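Local coordinates for monoglyceride lipase (Saccharomyces cerevisiae, PDB 4ZWN), which hydrolyses monoacylglycerols, with a strong preference for monounsaturated ones, to free fatty acid and glycerol, and also takes part in fatty acid ethyl ester breakdown, at residues F70-K75 / W141-G146; H302-L307 / N314-D319. The protein carries 2 engineered substitutions. One frame throughout, in Å; residues are numbered along the deposited sequence.

Contact 1: F70-K75 / W141-G146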
loop_
_atom_site.group_PDB
_atom_site.type_symbol
_atom_site.label_atom_id
_atom_site.label_comp_id
_atom_site.label_asym_id
_atom_site.label_seq_id
_atom_site.Cartn_x
_atom_site.Cartn_y
_atom_site.Cartn_z
ATOM N N PHE A 70 7.117 -0.856 0.798
ATOM C CA PHE A 70 8.440 -1.222 1.278
ATOM C C PHE A 70 9.003 -0.120 2.169
ATOM O O PHE A 70 8.992 1.054 1.798
ATOM C CB PHE A 70 9.375 -1.495 0.097
ATOM C CG PHE A 70 10.760 -1.927 0.501
ATOM C CD1 PHE A 70 10.956 -3.105 1.205
ATOM C CD2 PHE A 70 11.866 -1.163 0.161
ATOM C CE1 PHE A 70 12.228 -3.508 1.573
ATOM C CE2 PHE A 70 13.142 -1.561 0.524
ATOM C CZ PHE A 70 13.322 -2.734 1.233
ATOM N N GLY A 71 9.471 -0.501 3.353
ATOM C CA GLY A 71 10.044 0.452 4.286
ATOM C C GLY A 71 9.040 1.128 5.200
ATOM O O GLY A 71 9.421 1.853 6.119
ATOM N N GLU A 72 7.756 0.893 4.949
ATOM C CA GLU A 72 6.699 1.511 5.738
ATOM C C GLU A 72 6.231 0.605 6.874
ATOM O O GLU A 72 6.661 -0.544 6.984
ATOM C CB GLU A 72 5.514 1.883 4.842
ATOM C CG GLU A 72 5.800 3.005 3.853
ATOM C CD GLU A 72 4.559 3.436 3.098
ATOM O OE1 GLU A 72 3.569 2.671 3.102
ATOM O OE2 GLU A 72 4.566 4.540 2.510
ATOM N N TYR A 73 5.349 1.140 7.714
ATOM C CA TYR A 73 4.767 0.400 8.832
ATOM C C TYR A 73 3.537 1.160 9.339
ATOM O O TYR A 73 3.116 2.135 8.716
ATOM C CB TYR A 73 5.796 0.182 9.955
ATOM C CG TYR A 73 6.320 1.454 10.588
ATOM C CD1 TYR A 73 7.166 2.304 9.887
ATOM C CD2 TYR A 73 5.979 1.795 11.889
ATOM C CE1 TYR A 73 7.643 3.465 10.455
ATOM C CE2 TYR A 73 6.456 2.954 12.468
ATOM C CZ TYR A 73 7.285 3.788 11.744
ATOM O OH TYR A 73 7.767 4.946 12.312
ATOM N N THR A 74 2.967 0.714 10.456
ATOM C CA THR A 74 1.690 1.242 10.948
ATOM C C THR A 74 1.620 2.769 11.054
ATOM O O THR A 74 0.667 3.376 10.570
ATOM C CB THR A 74 1.347 0.661 12.332
ATOM O OG1 THR A 74 2.405 0.956 13.252
ATOM C CG2 THR A 74 1.154 -0.846 12.246
ATOM N N LYS A 75 2.625 3.380 11.678
ATOM C CA LYS A 75 2.625 4.825 11.921
ATOM C C LYS A 75 2.503 5.639 10.633
ATOM O O LYS A 75 1.909 6.720 10.628
ATOM C CB LYS A 75 3.893 5.242 12.680
ATOM C CG LYS A 75 4.014 6.746 12.922
ATOM C CD LYS A 75 5.286 7.100 13.680
ATOM C CE LYS A 75 5.123 6.885 15.176
ATOM N NZ LYS A 75 4.102 7.805 15.747
ATOM N N TRP A 141 -6.617 -1.312 -0.038
ATOM C CA TRP A 141 -5.784 -0.163 -0.378
ATOM C C TRP A 141 -4.315 -0.544 -0.269
ATOM O O TRP A 141 -3.930 -1.297 0.622
ATOM C CB TRP A 141 -6.105 1.012 0.547
ATOM C CG TRP A 141 -5.240 2.235 0.387
ATOM C CD1 TRP A 141 -5.537 3.356 -0.333
ATOM C CD2 TRP A 141 -3.960 2.475 0.989
ATOM N NE1 TRP A 141 -4.518 4.272 -0.227
ATOM C CE2 TRP A 141 -3.537 3.756 0.578
ATOM C CE3 TRP A 141 -3.126 1.728 1.830
ATOM C CZ2 TRP A 141 -2.320 4.308 0.979
ATOM C CZ3 TRP A 141 -1.914 2.279 2.226
ATOM C CH2 TRP A 141 -1.525 3.556 1.801
ATOM N N GLY A 142 -3.494 -0.025 -1.173
ATOM C CA GLY A 142 -2.073 -0.310 -1.143
ATOM C C GLY A 142 -1.247 0.827 -1.706
ATOM O O GLY A 142 -1.652 1.475 -2.671
ATOM N N HIS A 143 -0.091 1.077 -1.099
ATOM C CA HIS A 143 0.814 2.105 -1.596
ATOM C C HIS A 143 2.112 1.505 -2.125
ATOM O O HIS A 143 2.706 0.635 -1.490
ATOM C CB HIS A 143 1.132 3.127 -0.507
ATOM C CG HIS A 143 2.208 4.092 -0.897
ATOM N ND1 HIS A 143 2.033 5.041 -1.881
ATOM C CD2 HIS A 143 3.480 4.236 -0.455
ATOM C CE1 HIS A 143 3.146 5.738 -2.020
ATOM N NE2 HIS A 143 4.041 5.268 -1.167
ATOM N N SER A 144 2.544 1.988 -3.286
ATOM C CA SER A 144 3.797 1.546 -3.924
ATOM C C SER A 144 3.813 0.019 -3.974
ATOM O O SER A 144 2.991 -0.592 -4.660
ATOM C CB SER A 144 4.993 2.086 -3.136
ATOM O OG SER A 144 6.183 1.964 -3.893
ATOM N N MET A 145 4.752 -0.591 -3.255
ATOM C CA MET A 145 4.835 -2.047 -3.172
ATOM C C MET A 145 3.489 -2.650 -2.770
ATOM O O MET A 145 3.079 -3.675 -3.309
ATOM C CB MET A 145 5.910 -2.476 -2.169
ATOM C CG MET A 145 6.097 -3.981 -2.074
ATOM S SD MET A 145 7.023 -4.469 -0.605
ATOM C CE MET A 145 5.840 -4.066 0.681
ATOM N N GLY A 146 2.814 -2.001 -1.825
ATOM C CA GLY A 146 1.491 -2.421 -1.403
ATOM C C GLY A 146 0.462 -2.235 -2.502
ATOM O O GLY A 146 -0.505 -2.990 -2.594
HETATM O O HOH W 1 7.111 0.430 -1.473
#

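Contact 2: H302-L307 / N314-D319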
loop_
_atom_site.group_PDB
_atom_site.type_symbol
_atom_site.label_atom_id
_atom_site.label_comp_id
_atom_site.label_asym_id
_atom_site.label_seq_id
_atom_site.Cartn_x
_atom_site.Cartn_y
_atom_site.Cartn_z
ATOM N N HIS A 302 5.655 10.964 -4.588
ATOM C CA HIS A 302 5.338 9.590 -4.210
ATOM C C HIS A 302 4.353 9.196 -3.106
ATOM O O HIS A 302 3.359 8.524 -3.375
ATOM C CB HIS A 302 6.662 8.898 -3.889
ATOM C CG HIS A 302 6.565 7.403 -3.845
ATOM N ND1 HIS A 302 5.989 6.668 -4.856
ATOM C CD2 HIS A 302 6.975 6.512 -2.915
ATOM C CE1 HIS A 302 6.045 5.382 -4.551
ATOM N NE2 HIS A 302 6.640 5.262 -3.374
ATOM N N SER A 303 4.629 9.605 -1.872
ATOM C CA SER A 303 3.810 9.199 -0.727
ATOM C C SER A 303 2.678 10.203 -0.518
ATOM O O SER A 303 2.707 10.991 0.427
ATOM C CB SER A 303 4.639 9.086 0.555
ATOM O OG SER A 303 5.620 8.071 0.443
ATOM N N ILE A 304 1.677 10.158 -1.391
ATOM C CA ILE A 304 0.608 11.154 -1.393
ATOM C C ILE A 304 -0.408 10.962 -0.267
ATOM O O ILE A 304 -1.096 11.903 0.123
ATOM C CB ILE A 304 -0.143 11.152 -2.739
ATOM C CG1 ILE A 304 -0.704 9.760 -3.040
ATOM C CG2 ILE A 304 0.776 11.613 -3.859
ATOM C CD1 ILE A 304 -1.491 9.680 -4.335
ATOM N N PHE A 305 -0.498 9.743 0.253
ATOM C CA PHE A 305 -1.482 9.419 1.281
ATOM C C PHE A 305 -0.917 9.474 2.694
ATOM O O PHE A 305 -1.639 9.230 3.660
ATOM C CB PHE A 305 -2.063 8.022 1.045
ATOM C CG PHE A 305 -3.244 7.998 0.125
ATOM C CD1 PHE A 305 -4.492 8.389 0.576
ATOM C CD2 PHE A 305 -3.113 7.557 -1.182
ATOM C CE1 PHE A 305 -5.587 8.361 -0.265
ATOM C CE2 PHE A 305 -4.204 7.522 -2.025
ATOM C CZ PHE A 305 -5.444 7.923 -1.562
ATOM N N SER A 306 0.370 9.776 2.826
ATOM C CA SER A 306 1.008 9.652 4.131
ATOM C C SER A 306 1.980 10.778 4.467
ATOM O O SER A 306 1.925 11.335 5.564
ATOM C CB SER A 306 1.737 8.310 4.220
ATOM O OG SER A 306 2.745 8.213 3.229
ATOM N N LEU A 307 2.863 11.114 3.531
ATOM C CA LEU A 307 3.980 11.996 3.853
ATOM C C LEU A 307 3.999 13.308 3.066
ATOM O O LEU A 307 4.918 14.109 3.215
ATOM C CB LEU A 307 5.297 11.243 3.639
ATOM C CG LEU A 307 5.425 9.969 4.483
ATOM C CD1 LEU A 307 6.678 9.185 4.124
ATOM C CD2 LEU A 307 5.399 10.302 5.975
ATOM N N ASN A 314 -5.112 16.437 1.418
ATOM C CA ASN A 314 -6.531 16.768 1.444
ATOM C C ASN A 314 -7.202 16.489 0.108
ATOM O O ASN A 314 -8.265 15.874 0.061
ATOM C CB ASN A 314 -6.734 18.232 1.840
ATOM C CG ASN A 314 -6.383 18.494 3.291
ATOM O OD1 ASN A 314 -6.466 17.599 4.133
ATOM N ND2 ASN A 314 -5.985 19.725 3.593
ATOM N N THR A 315 -6.569 16.933 -0.974
ATOM C CA THR A 315 -7.079 16.700 -2.322
ATOM C C THR A 315 -7.146 15.207 -2.627
ATOM O O THR A 315 -8.135 14.708 -3.171
ATOM C CB THR A 315 -6.198 17.390 -3.383
ATOM O OG1 THR A 315 -6.071 18.785 -3.075
ATOM C CG2 THR A 315 -6.800 17.225 -4.771
ATOM N N VAL A 316 -6.082 14.500 -2.261
ATOM C CA VAL A 316 -5.976 13.074 -2.531
ATOM C C VAL A 316 -6.963 12.263 -1.692
ATOM O O VAL A 316 -7.661 11.393 -2.216
ATOM C CB VAL A 316 -4.534 12.577 -2.285
ATOM C CG1 VAL A 316 -4.484 11.073 -2.252
ATOM C CG2 VAL A 316 -3.603 13.112 -3.368
ATOM N N PHE A 317 -7.040 12.559 -0.396
ATOM C CA PHE A 317 -7.934 11.821 0.493
ATOM C C PHE A 317 -9.408 12.079 0.193
ATOM O O PHE A 317 -10.234 11.170 0.289
ATOM C CB PHE A 317 -7.658 12.156 1.959
ATOM C CG PHE A 317 -8.687 11.596 2.900
ATOM C CD1 PHE A 317 -8.687 10.249 3.220
ATOM C CD2 PHE A 317 -9.666 12.410 3.448
ATOM C CE1 PHE A 317 -9.639 9.727 4.079
ATOM C CE2 PHE A 317 -10.621 11.892 4.303
ATOM C CZ PHE A 317 -10.607 10.548 4.618
ATOM N N ASN A 318 -9.741 13.320 -0.151
ATOM C CA ASN A 318 -11.124 13.657 -0.469
ATOM C C ASN A 318 -11.632 12.880 -1.672
ATOM O O ASN A 318 -12.798 12.484 -1.715
ATOM C CB ASN A 318 -11.279 15.157 -0.715
ATOM C CG ASN A 318 -11.241 15.959 0.566
ATOM O OD1 ASN A 318 -11.412 15.412 1.658
ATOM N ND2 ASN A 318 -11.019 17.264 0.443
ATOM N N ASP A 319 -10.761 12.655 -2.649
ATOM C CA ASP A 319 -11.151 11.880 -3.818
ATOM C C ASP A 319 -11.411 10.433 -3.418
ATOM O O ASP A 319 -12.353 9.806 -3.900
ATOM C CB ASP A 319 -10.084 11.961 -4.911
ATOM C CG ASP A 319 -10.067 13.309 -5.609
ATOM O OD1 ASP A 319 -11.066 14.051 -5.489
ATOM O OD2 ASP A 319 -9.062 13.625 -6.281
#

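Contact 1: F70-K75 / W141-G146
Glu72 and His143 meet through one carboxylate oxygen and one ring carbon: Glu72 OE2 lies 3.2 Å from His143 CD2, and His143 NE2 is farther from that oxygen, at 3.8 Å. The approach to the imidazole is oblique, yet the carboxylate and ring planes are turned only 14° apart, while the two side chains as a whole cross at about a right angle. Glu72 gets there on an extended chain, its CG set beside the backbone N and anti to the carbonyl carbon. A second touch packs the thioether end of Met145 against the backbone and CB of Phe70. Met145 bends at chi3, which brings CE to 3.5 Å from Phe70 N and leaves SD 3.9 Å from Phe70 CB; the phenyl ring itself leads off to Leu229 and Gln235. A water links the two backbones, accepting from Phe70 N at 2.6 Å and from Met145 N at 3.1 Å, so one oxygen takes both N-H groups.

A second shell holds the polar ends in place. Glu72 OE1 is hydrogen-bonded to Gly69 N, which fixes the carboxylate from the side of its own loop, and His143 ND1 is bonded to Ser169 OG on the adjoining strand 165-169. Gly146 N returns to His143 O in a weak 2.7 Å bond that closes the turn, and Ser144 at its centre has phi/psi of 50°/-115°, a strained conformation. Strand 138-143, this sharp turn and helix 145-156 form the nucleophile elbow of an alpha/beta hydrolase, with Ser144 as the inferred nucleophile. By analogy with the family, the N-H groups of Phe70 and Met145 probably form the oxyanion hole, the water marking where the substrate's carbonyl oxygen would sit.

Contact 2: H302-L307 / N314-D319
A single methyl carbon carries most of this contact: Val316 CG1 sits over one face of the Phe305 ring, 3.5 Å from the ring centroid and 16° off its normal, a geometry that meets the definition of a CH-pi interaction. It is displaced slightly toward the rim, and its closest ring atom is Phe305 CZ at 3.4 Å. That branch of valine stands anti to the backbone N (chi1 167°), which aims it from helix 310-326 at the ring. The other branch, CG2, turns to the neighbouring residue and lies 4.0 Å from Ile304 CB. Ile304 adds a second apolar surface, its CD1 3.9 Å from Val316 CG1, the two side chains crossing at about a right angle. Farther along the helix, Phe305 CE1 comes within 4.2 Å of Phe317 CA, so the ring end also rests against helix backbone.

Outside the pair, Leu80 of helix 78-86 packs on both Phe305 and Phe317, and Tyr297 of strand 292-297 touches Val316. With the ring cut back to an alanine here, the Val316 methyl would probably lose the face it lies on, and Trp141 its edge-to-face mate.

All four touching residues are buried; the side chains that meet are all hydrocarbon, and no polar group is paired across the contact. Dispersion and the CH-pi term, together with exclusion of water, are therefore what the contact has to offer for cohesion, and the fit of loop to helix probably rests on shape here, with no polar pair to set its direction.

Contacts 1 and 2 are successive along the chain, their centres 13 Å apart, and they touch at the inferred catalytic site. Ser144 OG of contact 1 lies 3.4 Å from His302 NE2 of contact 2, and Asp272, reached by His302 ND1 through a hydrogen bond, completes the inferred charge-relay triad. Beside this pair, His143 CE1 packs 3.1 Å from His302 O, and the two imidazole rings meet with their planes at about 50°. A second junction is aromatic: the rings of Trp141 and Phe305 pack edge-to-face, with Trp141 NE1 3.7 Å from Phe305 CD2. Phe305 thus joins the nucleophile strand 138-143 to helix 310-326.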